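PDB 1IQQ: ribonuclease S-3 from Pyrus pyrifolia, which cleaves RNA as a T2-family endoribonuclease of the pistil and is responsible for gametophytic self-incompatibility, by which the plant rejects its own pollen. Local coordinates for residues I107-Y110 and K114-V117; H33-S38 and N100-T105; W68-V71 and T75-N78. One frame throughout, in Å; residues are numbered along the deposited sequence.

Interaction 1 of 3, residues I107-Y110 and K114-V117; sequences IKMY and KQNV. With NAG (2-acetamido-2-deoxy-beta-D-glucopyranose), chain B.
The turn out of helix 99-112 leads straight into the N-glycosylation site, and here Asn-116 lies against the ring of Tyr-110. Lys-114 takes a left-handed helical conformation that reverses the chain, so Gln-115 N donates to Met-109 O (3.0 Å), in the carbonyl plane. One residue further on, Asn-116 N makes a weak bond to Tyr-110 O at 3.3 Å. The side chain of Gln-115 passes over the same carbonyl, its OE1 ending 3.7 Å from Met-109 CB. Asn-116 brings its CB over the middle of the Tyr-110 ring, a CH-pi contact of 3.8 Å to the centroid. With CG anti to the backbone N (chi1 172°), its amide, whose ND2 is bonded covalently to NAG C1, lies over the ring at 14° to the ring plane. Tyr-110 OH is hydrogen-bonded to Phe-30 O of strand 30-38, which fixes the ring. Replacing Tyr-110 by an alanine would probably uncover this amide, leaving the sugar-bearing side chain freer to turn, and deprive Phe-30 O of its hydroxyl partner. OD1 of Asn-116 also makes weak bonds to Ser-118 N and Arg-119 N, the arrangement of an asparagine N-cap, here at the start of helix 117-123.

Interaction 2 of 3, residues H33-S38 and N100-T105; sequences HGLWPS and NHYFET
Tyr-102 reaches from helix 99-112 to the backbone of Leu-35, and its hydroxyl is the tight spot of the contact. OH donates to Leu-35 O at 2.6 Å, in the carbonyl plane and on a lone pair, while the carbonyl oxygen lies in the plane of the ring at its edge. The same OH accepts from a water (2.7 Å), which accepts from Leu-35 N (3.0 Å), so the hydroxyl holds Leu-35 O directly and Leu-35 N through the water. The ring gets there because CG is anti to the backbone N (chi1 178°). Alongside, Leu-35 CD1 rests against Tyr-102 CE1 at 3.8 Å, the side chains running past each other in opposite directions. Here a helix packs on the antiparallel pair of strands 3-10 and 30-38 in the RNase T2 fold, next to a classic beta bulge of His-33 and Gly-34 facing Thr-7. The side chains of catalytic Glu-84 and His-88 are about 4 Å from that of Tyr-102. Toward partly exposed Thr-105 the fit is slacker: Leu-35 CD1 stands 4.2 Å from Thr-105 CG2, and Thr-105 OG1 turns back to its own helix, bonding His-101 O at 2.7 Å from above the carbonyl plane.

Interaction 3 of 3, residues W68-V71 and T75-N78; sequences WPNV and TKNN
Asn-70 and Asn-77 are joined by the one hydrogen bond of the contact, from the backbone of the first to the side chain of the second. Asn-70 N donates to Asn-77 OD1 at 2.9 Å, with an N-H...O angle of 161°, and approaches tilted 27° from the plane of the amide carbonyl. Asn-77 sits in the first turn of helix 77-89, and its CG lies anti to its own carbonyl carbon, beside the backbone N (chi1 -79°), which carries the amide across to the loop. A second polar grip stays within the loop: Asn-70 OD1 accepts from Phe-72 N, forming an Asx turn, and more weakly from Asp-73 N. The peptide N-H and the side chain of Asn-70 are thus held separately, one by the helix start and the other by the loop that leads to it.

The segments belong to the connection between helices 58-67 and 77-89 of the RNase T2 fold, and Asn-70 and Val-71 probably help to bind the 3'-terminal nucleotide of RNA, as in relatives. Phe-80, assigned to the same site by similarity, touches the side chain of Asn-70, and the buried Trp-68 anchors the loop through its carbonyl oxygen, which accepts from Trp-81 NE1.

Van der Waals contacts fill in around the bond. Asn-77 OD1 is also pressed against Asn-70 CB, at 3.1 Å, and comes to 3.9 Å from Pro-69 C. Further out along the side chain of Asn-70, its ND2 meets Lys-76 CB at 3.4 Å, while the rest of the lysine chain leads away from the loop. The side chain of Asn-77 rests on Glu-65 of helix 58-67.

In the fold
Along the chain, interaction 3 is nested inside the long loop that interaction 2 closes, and interaction 1 follows both. Interactions 1 and 2 share helix 99-112; their centres are about 12 Å apart and they touch where Met-109 SD packs on Leu-35 CD2. Interactions 2 and 3, with centres about 15 Å apart, meet through Trp-68, whose ring lies against Gly-34, Tyr-102 and Phe-103. Interactions 1 and 3 do not touch, their nearest atoms being about 7 Å apart. Strand 30-38, bearing the catalytic His-33, is therefore backed by helix 99-112 and by the loop before helix 77-89, the helix that contributes Glu-84, Lys-87 and His-88 to the active site.

Interaction 1 of 3, residues I107-Y110 and K114-V117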
loop_
_atom_site.group_PDB
_atom_site.type_symbol
_atom_site.label_atom_id
_atom_site.label_comp_id
_atom_site.label_asym_id
_atom_site.label_seq_id
_atom_site.Cartn_x
_atom_site.Cartn_y
_atom_site.Cartn_z
ATOM N N ILE A 107 9.105 -1.530 6.805
ATOM C CA ILE A 107 10.182 -2.323 6.153
ATOM C C ILE A 107 10.105 -3.773 6.636
ATOM O O ILE A 107 10.216 -4.714 5.787
ATOM C CB ILE A 107 11.562 -1.683 6.523
ATOM C CG1 ILE A 107 11.737 -0.323 5.808
ATOM C CG2 ILE A 107 12.732 -2.689 6.187
ATOM C CD1 ILE A 107 12.835 0.622 6.417
ATOM N N LYS A 108 9.821 -3.939 7.919
ATOM C CA LYS A 108 9.673 -5.288 8.502
ATOM C C LYS A 108 8.506 -6.028 7.831
ATOM O O LYS A 108 8.589 -7.240 7.526
ATOM C CB LYS A 108 9.445 -5.227 10.003
ATOM C CG LYS A 108 9.771 -6.563 10.653
ATOM C CD LYS A 108 9.846 -6.347 12.122
ATOM C CE LYS A 108 8.469 -6.235 12.652
ATOM N NZ LYS A 108 8.090 -7.609 13.028
ATOM N N MET A 109 7.401 -5.313 7.592
ATOM C CA MET A 109 6.274 -5.988 6.927
ATOM C C MET A 109 6.627 -6.349 5.490
ATOM O O MET A 109 6.382 -7.494 5.035
ATOM C CB MET A 109 5.051 -5.039 6.925
ATOM C CG MET A 109 4.497 -4.828 8.332
ATOM S SD MET A 109 3.311 -3.447 8.276
ATOM C CE MET A 109 2.696 -3.682 9.907
ATOM N N TYR A 110 7.162 -5.393 4.744
ATOM C CA TYR A 110 7.437 -5.612 3.343
ATOM C C TYR A 110 8.522 -6.651 3.061
ATOM O O TYR A 110 8.397 -7.476 2.145
ATOM C CB TYR A 110 7.840 -4.245 2.712
ATOM C CG TYR A 110 7.905 -4.221 1.221
ATOM C CD1 TYR A 110 6.786 -3.882 0.452
ATOM C CD2 TYR A 110 9.071 -4.451 0.558
ATOM C CE1 TYR A 110 6.826 -3.777 -0.906
ATOM C CE2 TYR A 110 9.160 -4.353 -0.847
ATOM C CZ TYR A 110 8.012 -4.004 -1.565
ATOM O OH TYR A 110 8.132 -3.852 -2.931
ATOM N N LYS A 114 7.676 -10.797 4.271
ATOM C CA LYS A 114 7.318 -11.139 2.893
ATOM C C LYS A 114 6.018 -10.589 2.341
ATOM O O LYS A 114 5.337 -11.248 1.523
ATOM C CB LYS A 114 7.331 -12.668 2.764
ATOM C CG LYS A 114 8.639 -13.292 3.346
ATOM C CD LYS A 114 9.901 -12.738 2.666
ATOM C CE LYS A 114 11.185 -13.598 2.950
ATOM N NZ LYS A 114 11.682 -13.340 4.339
ATOM N N GLN A 115 5.666 -9.373 2.742
ATOM C CA GLN A 115 4.400 -8.775 2.278
ATOM C C GLN A 115 4.526 -7.960 0.993
ATOM O O GLN A 115 3.497 -7.446 0.497
ATOM C CB GLN A 115 3.748 -7.980 3.403
ATOM C CG GLN A 115 3.447 -8.866 4.662
ATOM C CD GLN A 115 2.809 -8.069 5.765
ATOM O OE1 GLN A 115 2.238 -6.988 5.547
ATOM N NE2 GLN A 115 2.801 -8.622 6.955
ATOM N N ASN A 116 5.681 -7.984 0.359
ATOM C CA ASN A 116 5.899 -7.334 -0.955
ATOM C C ASN A 116 4.872 -7.968 -1.935
ATOM O O ASN A 116 4.940 -9.128 -2.253
ATOM C CB ASN A 116 7.343 -7.657 -1.347
ATOM C CG ASN A 116 7.693 -7.239 -2.783
ATOM O OD1 ASN A 116 6.803 -6.853 -3.566
ATOM N ND2 ASN A 116 8.994 -7.328 -3.103
ATOM N N VAL A 117 3.893 -7.149 -2.340
ATOM C CA VAL A 117 2.824 -7.667 -3.159
ATOM C C VAL A 117 3.315 -8.172 -4.496
ATOM O O VAL A 117 2.726 -9.107 -5.046
ATOM C CB VAL A 117 1.747 -6.581 -3.287
ATOM C CG1 VAL A 117 0.773 -6.841 -4.492
ATOM C CG2 VAL A 117 0.930 -6.515 -1.986
HETATM C C1 NAG B . 9.465 -7.230 -4.465
HETATM C C2 NAG B . 11.008 -7.038 -4.438
HETATM C C3 NAG B . 11.496 -7.050 -5.898
HETATM C C4 NAG B . 11.102 -8.345 -6.618
HETATM C C5 NAG B . 9.578 -8.509 -6.485
HETATM C C6 NAG B . 9.027 -9.783 -7.033
HETATM C C7 NAG B . 12.279 -5.696 -2.844
HETATM C C8 NAG B . 12.733 -4.324 -2.430
HETATM N N2 NAG B . 11.366 -5.765 -3.843
HETATM O O3 NAG B . 12.932 -6.926 -5.859
HETATM O O4 NAG B . 11.395 -8.202 -8.023
HETATM O O5 NAG B . 9.225 -8.486 -5.086
HETATM O O6 NAG B . 9.641 -10.941 -6.446
HETATM O O7 NAG B . 12.720 -6.695 -2.261
#

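Interaction 2 of 3, residues H33-S38 and N100-T105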
loop_
_atom_site.group_PDB
_atom_site.type_symbol
_atom_site.label_atom_id
_atom_site.label_comp_id
_atom_site.label_asym_id
_atom_site.label_seq_id
_atom_site.Cartn_x
_atom_site.Cartn_y
_atom_site.Cartn_z
ATOM N N HIS A 33 2.410 2.508 -0.388
ATOM C CA HIS A 33 1.653 3.765 -0.462
ATOM C C HIS A 33 1.263 4.248 0.925
ATOM O O HIS A 33 1.146 5.451 1.160
ATOM C CB HIS A 33 0.387 3.589 -1.290
ATOM C CG HIS A 33 -0.507 4.789 -1.338
ATOM N ND1 HIS A 33 -0.296 5.853 -2.194
ATOM C CD2 HIS A 33 -1.619 5.092 -0.630
ATOM C CE1 HIS A 33 -1.239 6.762 -2.012
ATOM N NE2 HIS A 33 -2.058 6.326 -1.069
ATOM N N GLY A 34 0.997 3.348 1.863
ATOM C CA GLY A 34 0.697 3.807 3.193
ATOM C C GLY A 34 0.592 2.688 4.197
ATOM O O GLY A 34 0.373 1.506 3.852
ATOM N N LEU A 35 0.690 3.062 5.472
ATOM C CA LEU A 35 0.382 2.159 6.605
ATOM C C LEU A 35 -0.520 3.020 7.498
ATOM O O LEU A 35 -0.046 3.986 8.157
ATOM C CB LEU A 35 1.601 1.699 7.361
ATOM C CG LEU A 35 1.675 0.374 8.226
ATOM C CD1 LEU A 35 2.485 0.473 9.560
ATOM C CD2 LEU A 35 0.402 -0.489 8.221
ATOM N N TRP A 36 -1.800 2.710 7.411
ATOM C CA TRP A 36 -2.796 3.536 8.086
ATOM C C TRP A 36 -3.500 2.975 9.271
ATOM O O TRP A 36 -4.139 1.935 9.144
ATOM C CB TRP A 36 -3.956 3.912 7.137
ATOM C CG TRP A 36 -3.579 4.649 5.890
ATOM C CD1 TRP A 36 -2.350 5.193 5.538
ATOM C CD2 TRP A 36 -4.496 4.972 4.839
ATOM N NE1 TRP A 36 -2.494 5.841 4.295
ATOM C CE2 TRP A 36 -3.794 5.720 3.872
ATOM C CE3 TRP A 36 -5.857 4.689 4.618
ATOM C CZ2 TRP A 36 -4.422 6.205 2.682
ATOM C CZ3 TRP A 36 -6.467 5.170 3.454
ATOM C CH2 TRP A 36 -5.746 5.918 2.510
ATOM N N PRO A 37 -3.336 3.558 10.454
ATOM C CA PRO A 37 -4.108 3.103 11.634
ATOM C C PRO A 37 -5.537 3.484 11.149
ATOM O O PRO A 37 -5.807 4.648 10.670
ATOM C CB PRO A 37 -3.633 4.052 12.740
ATOM C CG PRO A 37 -2.208 4.357 12.361
ATOM C CD PRO A 37 -2.277 4.509 10.840
ATOM N N SER A 38 -6.478 2.551 11.236
ATOM C CA SER A 38 -7.815 2.739 10.653
ATOM C C SER A 38 -8.926 2.351 11.578
ATOM O O SER A 38 -8.687 1.631 12.539
ATOM C CB SER A 38 -7.938 1.859 9.399
ATOM O OG SER A 38 -6.884 2.215 8.520
ATOM N N ASN A 100 10.778 6.760 13.591
ATOM C CA ASN A 100 11.705 5.754 13.063
ATOM C C ASN A 100 11.063 4.333 13.163
ATOM O O ASN A 100 11.147 3.521 12.194
ATOM C CB ASN A 100 13.042 5.798 13.856
ATOM C CG ASN A 100 13.888 6.953 13.433
ATOM O OD1 ASN A 100 14.127 7.155 12.235
ATOM N ND2 ASN A 100 14.353 7.741 14.410
ATOM N N HIS A 101 10.401 4.035 14.284
ATOM C CA HIS A 101 9.769 2.743 14.459
ATOM C C HIS A 101 8.668 2.532 13.437
ATOM O O HIS A 101 8.465 1.418 12.960
ATOM C CB HIS A 101 9.243 2.636 15.919
ATOM C CG HIS A 101 8.574 1.328 16.236
ATOM N ND1 HIS A 101 9.183 0.096 16.058
ATOM C CD2 HIS A 101 7.376 1.094 16.779
ATOM C CE1 HIS A 101 8.359 -0.856 16.495
ATOM N NE2 HIS A 101 7.265 -0.273 16.942
ATOM N N TYR A 102 7.966 3.602 13.092
ATOM C CA TYR A 102 6.929 3.489 12.061
ATOM C C TYR A 102 7.510 3.010 10.726
ATOM O O TYR A 102 6.990 2.043 10.108
ATOM C CB TYR A 102 6.305 4.885 11.839
ATOM C CG TYR A 102 5.254 4.980 10.788
ATOM C CD1 TYR A 102 4.115 4.132 10.827
ATOM C CD2 TYR A 102 5.337 5.961 9.756
ATOM C CE1 TYR A 102 3.065 4.250 9.867
ATOM C CE2 TYR A 102 4.335 6.083 8.825
ATOM C CZ TYR A 102 3.182 5.234 8.861
ATOM O OH TYR A 102 2.168 5.359 7.951
ATOM N N PHE A 103 8.572 3.623 10.264
ATOM C CA PHE A 103 9.153 3.233 9.011
ATOM C C PHE A 103 9.855 1.887 9.126
ATOM O O PHE A 103 9.829 1.113 8.177
ATOM C CB PHE A 103 10.080 4.362 8.557
ATOM C CG PHE A 103 9.336 5.589 8.102
ATOM C CD1 PHE A 103 8.426 5.554 7.031
ATOM C CD2 PHE A 103 9.517 6.819 8.778
ATOM C CE1 PHE A 103 7.724 6.710 6.697
ATOM C CE2 PHE A 103 8.821 7.961 8.421
ATOM C CZ PHE A 103 7.910 7.905 7.380
ATOM N N GLU A 104 10.502 1.625 10.262
ATOM C CA GLU A 104 11.121 0.283 10.428
ATOM C C GLU A 104 10.045 -0.780 10.428
ATOM O O GLU A 104 10.271 -1.882 9.925
ATOM C CB GLU A 104 11.893 0.253 11.759
ATOM C CG GLU A 104 13.154 1.090 11.729
ATOM C CD GLU A 104 13.655 1.482 13.119
ATOM O OE1 GLU A 104 13.049 1.058 14.144
ATOM O OE2 GLU A 104 14.669 2.250 13.152
ATOM N N THR A 105 8.870 -0.480 10.975
ATOM C CA THR A 105 7.761 -1.444 10.997
ATOM C C THR A 105 7.292 -1.735 9.566
ATOM O O THR A 105 7.040 -2.891 9.206
ATOM C CB THR A 105 6.610 -0.890 11.787
ATOM O OG1 THR A 105 7.014 -0.822 13.183
ATOM C CG2 THR A 105 5.363 -1.823 11.640
HETATM O O HOH W 1 1.087 6.064 5.542
#

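Interaction 3 of 3, residues W68-V71 and T75-N78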
loop_
_atom_site.group_PDB
_atom_site.type_symbol
_atom_site.label_atom_id
_atom_site.label_comp_id
_atom_site.label_asym_id
_atom_site.label_seq_id
_atom_site.Cartn_x
_atom_site.Cartn_y
_atom_site.Cartn_z
ATOM N N TRP A 68 9.596 2.593 -0.305
ATOM C CA TRP A 68 8.527 3.594 -0.182
ATOM C C TRP A 68 8.874 4.902 -0.899
ATOM O O TRP A 68 8.809 5.977 -0.337
ATOM C CB TRP A 68 8.222 3.906 1.298
ATOM C CG TRP A 68 6.877 4.572 1.559
ATOM C CD1 TRP A 68 6.072 5.215 0.658
ATOM C CD2 TRP A 68 6.192 4.606 2.819
ATOM N NE1 TRP A 68 4.884 5.644 1.304
ATOM C CE2 TRP A 68 4.960 5.276 2.622
ATOM C CE3 TRP A 68 6.514 4.121 4.103
ATOM C CZ2 TRP A 68 4.048 5.469 3.667
ATOM C CZ3 TRP A 68 5.612 4.301 5.163
ATOM C CH2 TRP A 68 4.378 4.971 4.928
ATOM N N PRO A 69 9.235 4.805 -2.198
ATOM C CA PRO A 69 9.547 6.072 -2.908
ATOM C C PRO A 69 8.320 6.940 -3.170
ATOM O O PRO A 69 7.202 6.461 -3.251
ATOM C CB PRO A 69 10.092 5.575 -4.260
ATOM C CG PRO A 69 9.322 4.215 -4.447
ATOM C CD PRO A 69 9.441 3.622 -3.065
ATOM N N ASN A 70 8.529 8.255 -3.312
ATOM C CA ASN A 70 7.513 9.180 -3.831
ATOM C C ASN A 70 7.757 8.967 -5.336
ATOM O O ASN A 70 8.770 9.415 -5.902
ATOM C CB ASN A 70 7.899 10.643 -3.465
ATOM C CG ASN A 70 7.000 11.641 -4.093
ATOM O OD1 ASN A 70 6.329 11.352 -5.076
ATOM N ND2 ASN A 70 7.029 12.864 -3.579
ATOM N N VAL A 71 6.863 8.220 -5.975
ATOM C CA VAL A 71 7.012 7.882 -7.370
ATOM C C VAL A 71 6.919 9.061 -8.328
ATOM O O VAL A 71 7.401 8.948 -9.466
ATOM C CB VAL A 71 5.955 6.806 -7.782
ATOM C CG1 VAL A 71 6.189 5.557 -6.967
ATOM C CG2 VAL A 71 4.566 7.318 -7.579
ATOM N N THR A 75 12.986 13.594 -5.443
ATOM C CA THR A 75 13.590 14.704 -4.707
ATOM C C THR A 75 12.676 15.224 -3.597
ATOM O O THR A 75 13.147 15.995 -2.743
ATOM C CB THR A 75 13.944 15.946 -5.629
ATOM O OG1 THR A 75 12.787 16.538 -6.186
ATOM C CG2 THR A 75 14.865 15.534 -6.699
ATOM N N LYS A 76 11.382 14.839 -3.588
ATOM C CA LYS A 76 10.420 15.272 -2.572
ATOM C C LYS A 76 10.212 14.157 -1.522
ATOM O O LYS A 76 9.290 14.268 -0.704
ATOM C CB LYS A 76 9.043 15.620 -3.199
ATOM C CG LYS A 76 9.036 16.723 -4.306
ATOM C CD LYS A 76 7.521 16.982 -4.704
ATOM C CE LYS A 76 7.291 18.053 -5.787
ATOM N NZ LYS A 76 7.976 19.383 -5.485
ATOM N N ASN A 77 11.021 13.119 -1.567
ATOM C CA ASN A 77 10.898 12.015 -0.603
ATOM C C ASN A 77 10.887 12.467 0.864
ATOM O O ASN A 77 10.028 11.994 1.603
ATOM C CB ASN A 77 12.029 10.981 -0.721
ATOM C CG ASN A 77 11.864 9.966 -1.902
ATOM O OD1 ASN A 77 10.797 9.865 -2.511
ATOM N ND2 ASN A 77 12.924 9.205 -2.192
ATOM N N ASN A 78 11.784 13.361 1.301
ATOM C CA ASN A 78 11.778 13.651 2.762
ATOM C C ASN A 78 10.531 14.309 3.288
ATOM O O ASN A 78 9.994 13.867 4.310
ATOM C CB ASN A 78 12.989 14.486 3.207
ATOM C CG ASN A 78 14.275 13.701 3.257
ATOM O OD1 ASN A 78 14.317 12.473 3.495
ATOM N ND2 ASN A 78 15.386 14.447 3.115
#